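Local coordinates for major capsid protein (Paramecium bursaria Chlorella virus 1, PDB 5TIP) that self-assembles as trimers into the large icosahedral capsid of a chlorella virus, forming its main protein shell, at residues 67-72 and 172-177; 112-117 and 260-265; 118-123 and 149-154. All coordinates share one frame; numbering follows the deposited sequence.

Contact 1 (67-72 and 172-177); sequences TDIVVE and VKLYFT
Ile69 and Leu174 reach toward each other tip to tip, whereas Val71 and Phe176 slide past one another in opposite directions. In the first pair the methyl ends do the touching: Ile69 CD1 lies 3.9 Å from Leu174 CD1, and that same leucine methyl is 4.1 Å from Ile69 CG2, so it meets both branches of the isoleucine. The second pair is closer. Val71 CG2 approaches Phe176 CE1 at 3.6 Å and the neighbouring Phe176 CZ at 3.9 Å, meeting the far end of the ring obliquely. Val71 sends CG1 anti to its backbone N (chi1 178°), which leaves CG2 beside that nitrogen as the branch turned to the ring. Strands 65-76 and 172-178 belong to two different antiparallel sheets; Ile69 CA and Leu174 CA are 10.3 Å apart, Val71 CA and Phe176 CA 10.0 Å, with no hydrogen bond between the two segments. This is the face-to-face packing of a beta sandwich, here in the first of the two jelly rolls expected for a capsid protein of this family. Leu92 and Val95 from strand 92-99 and Val55 from strand 54-58 also pack on Phe176. The intervening side chains of both strands point away from this interface. On the far face of strand 172-178 Lys173 NZ donates to Tyr175 OH at 2.9 Å, and the same hydroxyl bonds Glu98. On the far face of strand 65-76, Asp68 and Val70 pack on Gln340 of a second subunit, while the Glu72 carboxylate forms salt bridges with Arg145 and with Arg328 of that subunit.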
loop_
_atom_site.group_PDB
_atom_site.type_symbol
_atom_site.label_atom_id
_atom_site.label_comp_id
_atom_site.label_asym_id
_atom_site.label_seq_id
_atom_site.Cartn_x
_atom_site.Cartn_y
_atom_site.Cartn_z
ATOM N N THR A 67 12.980 -20.922 -5.701
ATOM C CA THR A 67 12.544 -19.697 -5.044
ATOM C C THR A 67 11.241 -19.933 -4.292
ATOM O O THR A 67 11.255 -20.380 -3.140
ATOM C CB THR A 67 12.377 -18.567 -6.064
ATOM O OG1 THR A 67 11.461 -18.974 -7.089
ATOM C CG2 THR A 67 13.714 -18.218 -6.701
ATOM N N ASP A 68 10.114 -19.636 -4.930
ATOM C CA ASP A 68 8.823 -19.739 -4.264
ATOM C C ASP A 68 8.420 -21.197 -4.080
ATOM O O ASP A 68 8.679 -22.044 -4.938
ATOM C CB ASP A 68 7.756 -19.003 -5.070
ATOM C CG ASP A 68 8.103 -17.548 -5.302
ATOM O OD1 ASP A 68 8.565 -16.886 -4.350
ATOM O OD2 ASP A 68 7.922 -17.068 -6.441
ATOM N N ILE A 69 7.789 -21.487 -2.944
ATOM C CA ILE A 69 7.212 -22.796 -2.660
ATOM C C ILE A 69 5.803 -22.584 -2.126
ATOM O O ILE A 69 5.609 -21.835 -1.162
ATOM C CB ILE A 69 8.057 -23.599 -1.651
ATOM C CG1 ILE A 69 9.452 -23.876 -2.214
ATOM C CG2 ILE A 69 7.359 -24.900 -1.290
ATOM C CD1 ILE A 69 10.299 -24.772 -1.335
ATOM N N VAL A 70 4.825 -23.240 -2.746
ATOM C CA VAL A 70 3.421 -23.100 -2.377
ATOM C C VAL A 70 2.856 -24.477 -2.054
ATOM O O VAL A 70 3.104 -25.447 -2.780
ATOM C CB VAL A 70 2.601 -22.422 -3.495
ATOM C CG1 VAL A 70 1.145 -22.282 -3.082
ATOM C CG2 VAL A 70 3.191 -21.066 -3.839
ATOM N N VAL A 71 2.101 -24.558 -0.963
ATOM C CA VAL A 71 1.402 -25.775 -0.566
ATOM C C VAL A 71 -0.073 -25.593 -0.895
ATOM O O VAL A 71 -0.721 -24.669 -0.387
ATOM C CB VAL A 71 1.600 -26.079 0.926
ATOM C CG1 VAL A 71 0.816 -27.324 1.324
ATOM C CG2 VAL A 71 3.079 -26.244 1.244
ATOM N N GLU A 72 -0.605 -26.463 -1.746
ATOM C CA GLU A 72 -2.007 -26.410 -2.135
ATOM C C GLU A 72 -2.820 -27.366 -1.273
ATOM O O GLU A 72 -2.442 -28.529 -1.098
ATOM C CB GLU A 72 -2.179 -26.754 -3.615
ATOM C CG GLU A 72 -1.542 -25.746 -4.561
ATOM C CD GLU A 72 -1.912 -25.985 -6.012
ATOM O OE1 GLU A 72 -2.738 -26.883 -6.277
ATOM O OE2 GLU A 72 -1.372 -25.279 -6.892
ATOM N N VAL A 172 17.670 -31.506 -0.164
ATOM C CA VAL A 172 16.808 -30.472 0.393
ATOM C C VAL A 172 15.436 -31.085 0.629
ATOM O O VAL A 172 14.808 -31.598 -0.305
ATOM C CB VAL A 172 16.720 -29.248 -0.532
ATOM C CG1 VAL A 172 15.809 -28.195 0.075
ATOM C CG2 VAL A 172 18.104 -28.675 -0.777
ATOM N N LYS A 173 14.969 -31.039 1.874
ATOM C CA LYS A 173 13.715 -31.675 2.245
ATOM C C LYS A 173 12.847 -30.716 3.048
ATOM O O LYS A 173 13.348 -29.830 3.746
ATOM C CB LYS A 173 13.957 -32.960 3.049
ATOM C CG LYS A 173 14.665 -34.050 2.260
ATOM C CD LYS A 173 14.700 -35.358 3.030
ATOM C CE LYS A 173 13.298 -35.909 3.224
ATOM N NZ LYS A 173 13.300 -37.154 4.040
ATOM N N LEU A 174 11.536 -30.914 2.940
ATOM C CA LEU A 174 10.544 -30.189 3.724
ATOM C C LEU A 174 9.726 -31.195 4.516
ATOM O O LEU A 174 9.256 -32.190 3.956
ATOM C CB LEU A 174 9.626 -29.354 2.829
ATOM C CG LEU A 174 10.239 -28.163 2.099
ATOM C CD1 LEU A 174 9.277 -27.650 1.045
ATOM C CD2 LEU A 174 10.589 -27.065 3.088
ATOM N N TYR A 175 9.561 -30.942 5.810
ATOM C CA TYR A 175 8.810 -31.825 6.697
ATOM C C TYR A 175 7.562 -31.090 7.167
ATOM O O TYR A 175 7.657 -30.102 7.902
ATOM C CB TYR A 175 9.672 -32.264 7.879
ATOM C CG TYR A 175 10.832 -33.139 7.471
ATOM C CD1 TYR A 175 10.683 -34.514 7.344
ATOM C CD2 TYR A 175 12.075 -32.588 7.197
ATOM C CE1 TYR A 175 11.743 -35.315 6.962
ATOM C CE2 TYR A 175 13.139 -33.378 6.815
ATOM C CZ TYR A 175 12.969 -34.740 6.699
ATOM O OH TYR A 175 14.032 -35.528 6.321
ATOM N N PHE A 176 6.399 -31.571 6.745
ATOM C CA PHE A 176 5.131 -30.954 7.100
ATOM C C PHE A 176 4.452 -31.733 8.220
ATOM O O PHE A 176 4.564 -32.957 8.309
ATOM C CB PHE A 176 4.203 -30.875 5.886
ATOM C CG PHE A 176 4.778 -30.101 4.735
ATOM C CD1 PHE A 176 4.611 -28.729 4.653
ATOM C CD2 PHE A 176 5.478 -30.746 3.731
ATOM C CE1 PHE A 176 5.134 -28.014 3.595
ATOM C CE2 PHE A 176 6.005 -30.037 2.669
ATOM C CZ PHE A 176 5.831 -28.668 2.601
ATOM N N THR A 177 3.737 -31.004 9.071
ATOM C CA THR A 177 2.886 -31.589 10.099
ATOM C C THR A 177 1.511 -30.958 9.973
ATOM O O THR A 177 1.382 -29.733 10.058
ATOM C CB THR A 177 3.455 -31.355 11.502
ATOM O OG1 THR A 177 4.747 -31.967 11.608
ATOM C CG2 THR A 177 2.532 -31.938 12.560
#

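Contact 2 (112-117 and 260-265); sequences FRTYDA and YLAWNF
Thr114 OG1 is gripped from its own helix by the backbone O of Asp110, one turn earlier, to which it is hydrogen-bonded, and it also lies 3.0 Å from Asn264 ND2. The two segments join the two jelly rolls of the double jelly-roll fold expected for this family: helix 109-119 comes from the N-terminal half of the chain and strand 257-266 from the C-terminal half. In Thr114 the hydroxyl takes both polar neighbours, while the methyl makes the apolar contact. With chi1 at -62°, OG1 sits beside the backbone N, where the Asp110 carbonyl can be met, and CG2 stands anti to that nitrogen. This methyl touches the CB of Ala262 at 4.2 Å, a loose methyl-to-methyl contact at the level where the two backbones come nearest, Thr114 CA and Ala262 CA being 7.8 Å apart. The threonine and asparagine side chains cross obliquely. Asn264 places its amide between its own backbone N and carbonyl carbon (chi1 62°), and its OD1 accepts a bond from Asn414 ND2 on strand 412-426, which helps fix the rotation of the amide. Both residues are buried, and Tyr274 packs on each of them. Arg113, on the same helix, leads away from the strand; salt-bridged to Glu89 through NE, it also bonds Asp116 OD2 through NH2 at 2.8 Å, approaching that oxygen from above the carboxylate plane, 40° out of it.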
loop_
_atom_site.group_PDB
_atom_site.type_symbol
_atom_site.label_atom_id
_atom_site.label_comp_id
_atom_site.label_asym_id
_atom_site.label_seq_id
_atom_site.Cartn_x
_atom_site.Cartn_y
_atom_site.Cartn_z
ATOM N N PHE A 112 2.934 -18.070 11.195
ATOM C CA PHE A 112 2.292 -17.642 9.990
ATOM C C PHE A 112 1.226 -16.618 10.386
ATOM O O PHE A 112 1.101 -15.619 9.737
ATOM C CB PHE A 112 1.702 -18.835 9.236
ATOM C CG PHE A 112 2.666 -19.527 8.348
ATOM C CD1 PHE A 112 3.892 -19.845 8.767
ATOM C CD2 PHE A 112 2.337 -19.822 7.062
ATOM C CE1 PHE A 112 4.782 -20.452 7.960
ATOM C CE2 PHE A 112 3.248 -20.423 6.213
ATOM C CZ PHE A 112 4.482 -20.744 6.678
ATOM N N ARG A 113 0.482 -16.880 11.458
ATOM C CA ARG A 113 -0.542 -15.949 11.916
ATOM C C ARG A 113 0.084 -14.657 12.428
ATOM O O ARG A 113 -0.433 -13.565 12.171
ATOM C CB ARG A 113 -1.396 -16.599 13.005
ATOM C CG ARG A 113 -2.622 -15.793 13.419
ATOM C CD ARG A 113 -3.850 -16.145 12.586
ATOM N NE ARG A 113 -3.618 -15.953 11.157
ATOM C CZ ARG A 113 -3.729 -14.787 10.534
ATOM N NH1 ARG A 113 -4.075 -13.701 11.214
ATOM N NH2 ARG A 113 -3.492 -14.702 9.233
ATOM N N THR A 114 1.201 -14.766 13.156
ATOM C CA THR A 114 1.871 -13.580 13.680
ATOM C C THR A 114 2.539 -12.783 12.565
ATOM O O THR A 114 2.469 -11.547 12.550
ATOM C CB THR A 114 2.899 -13.986 14.737
ATOM O OG1 THR A 114 2.231 -14.617 15.835
ATOM C CG2 THR A 114 3.664 -12.771 15.248
ATOM N N TYR A 115 3.184 -13.473 11.622
ATOM C CA TYR A 115 3.810 -12.785 10.496
ATOM C C TYR A 115 2.777 -12.030 9.671
ATOM O O TYR A 115 3.032 -10.906 9.220
ATOM C CB TYR A 115 4.564 -13.790 9.626
ATOM C CG TYR A 115 5.134 -13.204 8.356
ATOM C CD1 TYR A 115 6.385 -12.606 8.346
ATOM C CD2 TYR A 115 4.424 -13.254 7.164
ATOM C CE1 TYR A 115 6.910 -12.069 7.190
ATOM C CE2 TYR A 115 4.940 -12.720 6.002
ATOM C CZ TYR A 115 6.185 -12.129 6.020
ATOM O OH TYR A 115 6.710 -11.594 4.865
ATOM N N ASP A 116 1.606 -12.632 9.460
ATOM C CA ASP A 116 0.565 -11.977 8.676
ATOM C C ASP A 116 0.048 -10.727 9.378
ATOM O O ASP A 116 -0.248 -9.718 8.726
ATOM C CB ASP A 116 -0.575 -12.960 8.408
ATOM C CG ASP A 116 -1.632 -12.393 7.482
ATOM O OD1 ASP A 116 -1.286 -12.017 6.342
ATOM O OD2 ASP A 116 -2.809 -12.326 7.890
ATOM N N ALA A 117 -0.062 -10.771 10.707
ATOM C CA ALA A 117 -0.587 -9.627 11.446
ATOM C C ALA A 117 0.392 -8.461 11.471
ATOM O O ALA A 117 -0.029 -7.305 11.589
ATOM C CB ALA A 117 -0.940 -10.045 12.874
ATOM N N TYR A 260 14.301 -8.462 15.401
ATOM C CA TYR A 260 13.163 -7.995 16.178
ATOM C C TYR A 260 12.635 -9.132 17.038
ATOM O O TYR A 260 12.949 -10.304 16.818
ATOM C CB TYR A 260 12.056 -7.445 15.267
ATOM C CG TYR A 260 11.542 -8.439 14.244
ATOM C CD1 TYR A 260 10.527 -9.334 14.559
ATOM C CD2 TYR A 260 12.072 -8.479 12.960
ATOM C CE1 TYR A 260 10.057 -10.241 13.627
ATOM C CE2 TYR A 260 11.607 -9.383 12.021
ATOM C CZ TYR A 260 10.599 -10.260 12.360
ATOM O OH TYR A 260 10.132 -11.163 11.432
ATOM N N LEU A 261 11.835 -8.761 18.033
ATOM C CA LEU A 261 11.062 -9.701 18.829
ATOM C C LEU A 261 9.578 -9.464 18.589
ATOM O O LEU A 261 9.122 -8.317 18.545
ATOM C CB LEU A 261 11.372 -9.561 20.321
ATOM C CG LEU A 261 12.816 -9.775 20.774
ATOM C CD1 LEU A 261 12.912 -9.657 22.287
ATOM C CD2 LEU A 261 13.331 -11.124 20.309
ATOM N N ALA A 262 8.828 -10.548 18.420
ATOM C CA ALA A 262 7.385 -10.483 18.246
ATOM C C ALA A 262 6.729 -11.499 19.166
ATOM O O ALA A 262 7.185 -12.643 19.261
ATOM C CB ALA A 262 6.982 -10.750 16.794
ATOM N N TRP A 263 5.663 -11.085 19.848
ATOM C CA TRP A 263 5.010 -11.985 20.785
ATOM C C TRP A 263 3.513 -11.713 20.818
ATOM O O TRP A 263 3.038 -10.669 20.363
ATOM C CB TRP A 263 5.628 -11.879 22.188
ATOM C CG TRP A 263 5.396 -10.579 22.904
ATOM C CD1 TRP A 263 4.438 -10.319 23.838
ATOM C CD2 TRP A 263 6.149 -9.368 22.754
ATOM N NE1 TRP A 263 4.543 -9.021 24.278
ATOM C CE2 TRP A 263 5.587 -8.417 23.628
ATOM C CE3 TRP A 263 7.240 -8.995 21.964
ATOM C CZ2 TRP A 263 6.076 -7.117 23.733
ATOM C CZ3 TRP A 263 7.725 -7.705 22.069
ATOM C CH2 TRP A 263 7.143 -6.782 22.946
ATOM N N ASN A 264 2.773 -12.685 21.350
ATOM C CA ASN A 264 1.331 -12.570 21.513
ATOM C C ASN A 264 0.893 -13.422 22.696
ATOM O O ASN A 264 1.604 -14.333 23.129
ATOM C CB ASN A 264 0.575 -12.993 20.241
ATOM C CG ASN A 264 0.805 -14.452 19.871
ATOM O OD1 ASN A 264 0.364 -15.364 20.571
ATOM N ND2 ASN A 264 1.480 -14.677 18.750
ATOM N N PHE A 265 -0.295 -13.114 23.215
ATOM C CA PHE A 265 -0.946 -13.905 24.254
ATOM C C PHE A 265 -2.162 -14.573 23.628
ATOM O O PHE A 265 -3.125 -13.895 23.254
ATOM C CB PHE A 265 -1.342 -13.037 25.446
ATOM C CG PHE A 265 -0.193 -12.290 26.058
ATOM C CD1 PHE A 265 0.570 -12.864 27.061
ATOM C CD2 PHE A 265 0.126 -11.013 25.632
ATOM C CE1 PHE A 265 1.628 -12.178 27.623
ATOM C CE2 PHE A 265 1.182 -10.323 26.191
ATOM C CZ PHE A 265 1.933 -10.907 27.187
#

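Contact 3 (118-123 and 149-154); sequences LFRMND and PLIFFF
Arg120 brings NH2 of its guanidinium up to two apolar groups, lying 4.0 Å from Ile151 CG2 and 4.2 Å from Pro149 CG, both met obliquely. The arginine side chain crosses that of the isoleucine at a slant. Its chi1 (-79°), with CG beside the backbone N and anti to the carbonyl carbon, directs the chain toward the 149-154 segment, and its extension from CG to NE gives the reach. A water accepts from Arg120 NH2 at 3.1 Å; its further link to the backbone O of Pro149 is modelled too short to be trusted. The same NH2 is hydrogen-bonded to the hydroxyl of Tyr339 of a second subunit, a residue that also packs on Pro149. The guanidinium also makes a cation-pi contact with Tyr128, and Asp116 adds a long, weak ion pair with NH1. Ile151 in turn packs against Trp111 and Tyr115 of helix 109-119 and His107 of strand 102-108. Beyond it, Phe154 sets CD1 over the centre of the Phe153 ring, 3.8 Å above its plane. Arg120 thus packs the segment 118-123 against 149-154 and is hydrogen-bonded to a neighbouring subunit, at an interface of the trimeric double jelly-roll capsomer.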
loop_
_atom_site.group_PDB
_atom_site.type_symbol
_atom_site.label_atom_id
_atom_site.label_comp_id
_atom_site.label_asym_id
_atom_site.label_seq_id
_atom_site.Cartn_x
_atom_site.Cartn_y
_atom_site.Cartn_z
ATOM N N LEU A 118 1.690 -8.734 11.360
ATOM C CA LEU A 118 2.708 -7.698 11.477
ATOM C C LEU A 118 3.249 -7.212 10.139
ATOM O O LEU A 118 3.404 -6.003 9.948
ATOM C CB LEU A 118 3.875 -8.200 12.335
ATOM C CG LEU A 118 3.709 -8.151 13.854
ATOM C CD1 LEU A 118 4.878 -8.844 14.525
ATOM C CD2 LEU A 118 3.595 -6.713 14.337
ATOM N N PHE A 119 3.541 -8.117 9.205
ATOM C CA PHE A 119 4.336 -7.773 8.034
ATOM C C PHE A 119 3.570 -7.837 6.719
ATOM O O PHE A 119 4.131 -7.478 5.678
ATOM C CB PHE A 119 5.573 -8.672 7.972
ATOM C CG PHE A 119 6.482 -8.510 9.154
ATOM C CD1 PHE A 119 7.311 -7.406 9.255
ATOM C CD2 PHE A 119 6.487 -9.443 10.177
ATOM C CE1 PHE A 119 8.140 -7.244 10.345
ATOM C CE2 PHE A 119 7.314 -9.286 11.271
ATOM C CZ PHE A 119 8.141 -8.184 11.356
ATOM N N ARG A 120 2.323 -8.287 6.725
ATOM C CA ARG A 120 1.458 -8.114 5.568
ATOM C C ARG A 120 0.485 -6.973 5.828
ATOM O O ARG A 120 0.189 -6.626 6.974
ATOM C CB ARG A 120 0.703 -9.402 5.237
ATOM C CG ARG A 120 1.546 -10.419 4.484
ATOM C CD ARG A 120 0.684 -11.447 3.770
ATOM N NE ARG A 120 1.476 -12.578 3.295
ATOM C CZ ARG A 120 1.780 -13.637 4.036
ATOM N NH1 ARG A 120 1.355 -13.714 5.289
ATOM N NH2 ARG A 120 2.509 -14.620 3.527
ATOM N N MET A 121 -0.008 -6.384 4.743
ATOM C CA MET A 121 -0.866 -5.216 4.864
ATOM C C MET A 121 -1.644 -5.024 3.574
ATOM O O MET A 121 -1.281 -5.553 2.520
ATOM C CB MET A 121 -0.055 -3.954 5.176
ATOM C CG MET A 121 0.894 -3.554 4.056
ATOM S SD MET A 121 1.958 -2.157 4.469
ATOM C CE MET A 121 3.004 -2.884 5.727
ATOM N N ASN A 122 -2.728 -4.265 3.686
ATOM C CA ASN A 122 -3.455 -3.691 2.541
ATOM C C ASN A 122 -4.042 -4.835 1.706
ATOM O O ASN A 122 -4.463 -5.855 2.272
ATOM C CB ASN A 122 -2.530 -2.756 1.793
ATOM C CG ASN A 122 -2.048 -1.611 2.653
ATOM O OD1 ASN A 122 -2.778 -1.121 3.512
ATOM N ND2 ASN A 122 -0.814 -1.177 2.430
ATOM N N ASP A 123 -4.092 -4.685 0.376
ATOM C CA ASP A 123 -4.708 -5.693 -0.482
ATOM C C ASP A 123 -3.904 -6.986 -0.507
ATOM O O ASP A 123 -4.477 -8.065 -0.697
ATOM C CB ASP A 123 -4.860 -5.147 -1.900
ATOM C CG ASP A 123 -5.960 -4.116 -2.008
ATOM O OD1 ASP A 123 -6.691 -3.907 -1.018
ATOM O OD2 ASP A 123 -6.080 -3.501 -3.086
ATOM N N PRO A 149 1.606 -20.045 0.960
ATOM C CA PRO A 149 2.986 -19.783 0.529
ATOM C C PRO A 149 3.947 -19.851 1.709
ATOM O O PRO A 149 3.687 -19.285 2.774
ATOM C CB PRO A 149 2.910 -18.367 -0.050
ATOM C CG PRO A 149 1.813 -17.719 0.739
ATOM C CD PRO A 149 0.819 -18.806 1.088
ATOM N N LEU A 150 5.062 -20.547 1.516
ATOM C CA LEU A 150 6.083 -20.623 2.548
ATOM C C LEU A 150 6.905 -19.341 2.558
ATOM O O LEU A 150 7.034 -18.652 1.543
ATOM C CB LEU A 150 6.992 -21.832 2.326
ATOM C CG LEU A 150 6.323 -23.208 2.366
ATOM C CD1 LEU A 150 7.366 -24.316 2.314
ATOM C CD2 LEU A 150 5.439 -23.354 3.597
ATOM N N ILE A 151 7.459 -19.019 3.725
ATOM C CA ILE A 151 8.155 -17.749 3.898
ATOM C C ILE A 151 9.550 -17.979 4.465
ATOM O O ILE A 151 10.001 -17.245 5.352
ATOM C CB ILE A 151 7.346 -16.790 4.792
ATOM C CG1 ILE A 151 6.873 -17.502 6.062
ATOM C CG2 ILE A 151 6.164 -16.222 4.021
ATOM C CD1 ILE A 151 5.974 -16.661 6.942
ATOM N N PHE A 152 10.248 -18.992 3.955
ATOM C CA PHE A 152 11.645 -19.180 4.309
ATOM C C PHE A 152 12.500 -18.146 3.575
ATOM O O PHE A 152 11.998 -17.326 2.799
ATOM C CB PHE A 152 12.084 -20.611 4.002
ATOM C CG PHE A 152 11.421 -21.644 4.871
ATOM C CD1 PHE A 152 11.636 -21.664 6.239
ATOM C CD2 PHE A 152 10.576 -22.593 4.318
ATOM C CE1 PHE A 152 11.025 -22.610 7.038
ATOM C CE2 PHE A 152 9.961 -23.543 5.113
ATOM C CZ PHE A 152 10.186 -23.551 6.474
ATOM N N PHE A 153 13.814 -18.182 3.817
ATOM C CA PHE A 153 14.681 -17.119 3.315
ATOM C C PHE A 153 14.701 -17.081 1.792
ATOM O O PHE A 153 14.718 -15.998 1.192
ATOM C CB PHE A 153 16.099 -17.277 3.873
ATOM C CG PHE A 153 16.789 -18.543 3.451
ATOM C CD1 PHE A 153 16.651 -19.703 4.195
ATOM C CD2 PHE A 153 17.590 -18.570 2.320
ATOM C CE1 PHE A 153 17.288 -20.867 3.811
ATOM C CE2 PHE A 153 18.228 -19.732 1.931
ATOM C CZ PHE A 153 18.078 -20.881 2.678
ATOM N N PHE A 154 14.687 -18.244 1.143
ATOM C CA PHE A 154 14.715 -18.279 -0.313
ATOM C C PHE A 154 13.332 -18.137 -0.933
ATOM O O PHE A 154 13.220 -18.126 -2.163
ATOM C CB PHE A 154 15.378 -19.570 -0.808
ATOM C CG PHE A 154 14.627 -20.821 -0.457
ATOM C CD1 PHE A 154 14.769 -21.407 0.789
ATOM C CD2 PHE A 154 13.797 -21.428 -1.385
ATOM C CE1 PHE A 154 14.083 -22.563 1.107
ATOM C CE2 PHE A 154 13.109 -22.585 -1.071
ATOM C CZ PHE A 154 13.253 -23.152 0.175
HETATM O O HOH W 1 2.841 -17.575 4.253
#

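Contacts 1 and 3 lie within the N-terminal half of the chain, whereas contact 2 joins that half to the C-terminal half. Along the sequence, contact 3 is nested inside the loops closed by each of the others, and contacts 1 and 2 interlock, their segments alternating. Contact 3 sits between them in space: its centre is about 15 Å from that of contact 1 and 12 Å from that of contact 2, which are themselves about 21 Å apart. Ile69 O and Leu150 N, 3.0 Å apart, probably bond contact 1 to contact 3; helix 109-119 continues from contact 2 into contact 3. One sandwich core is thereby connected to the inter-domain seam, and contacts 1 and 3 also touch the second subunit of the trimer.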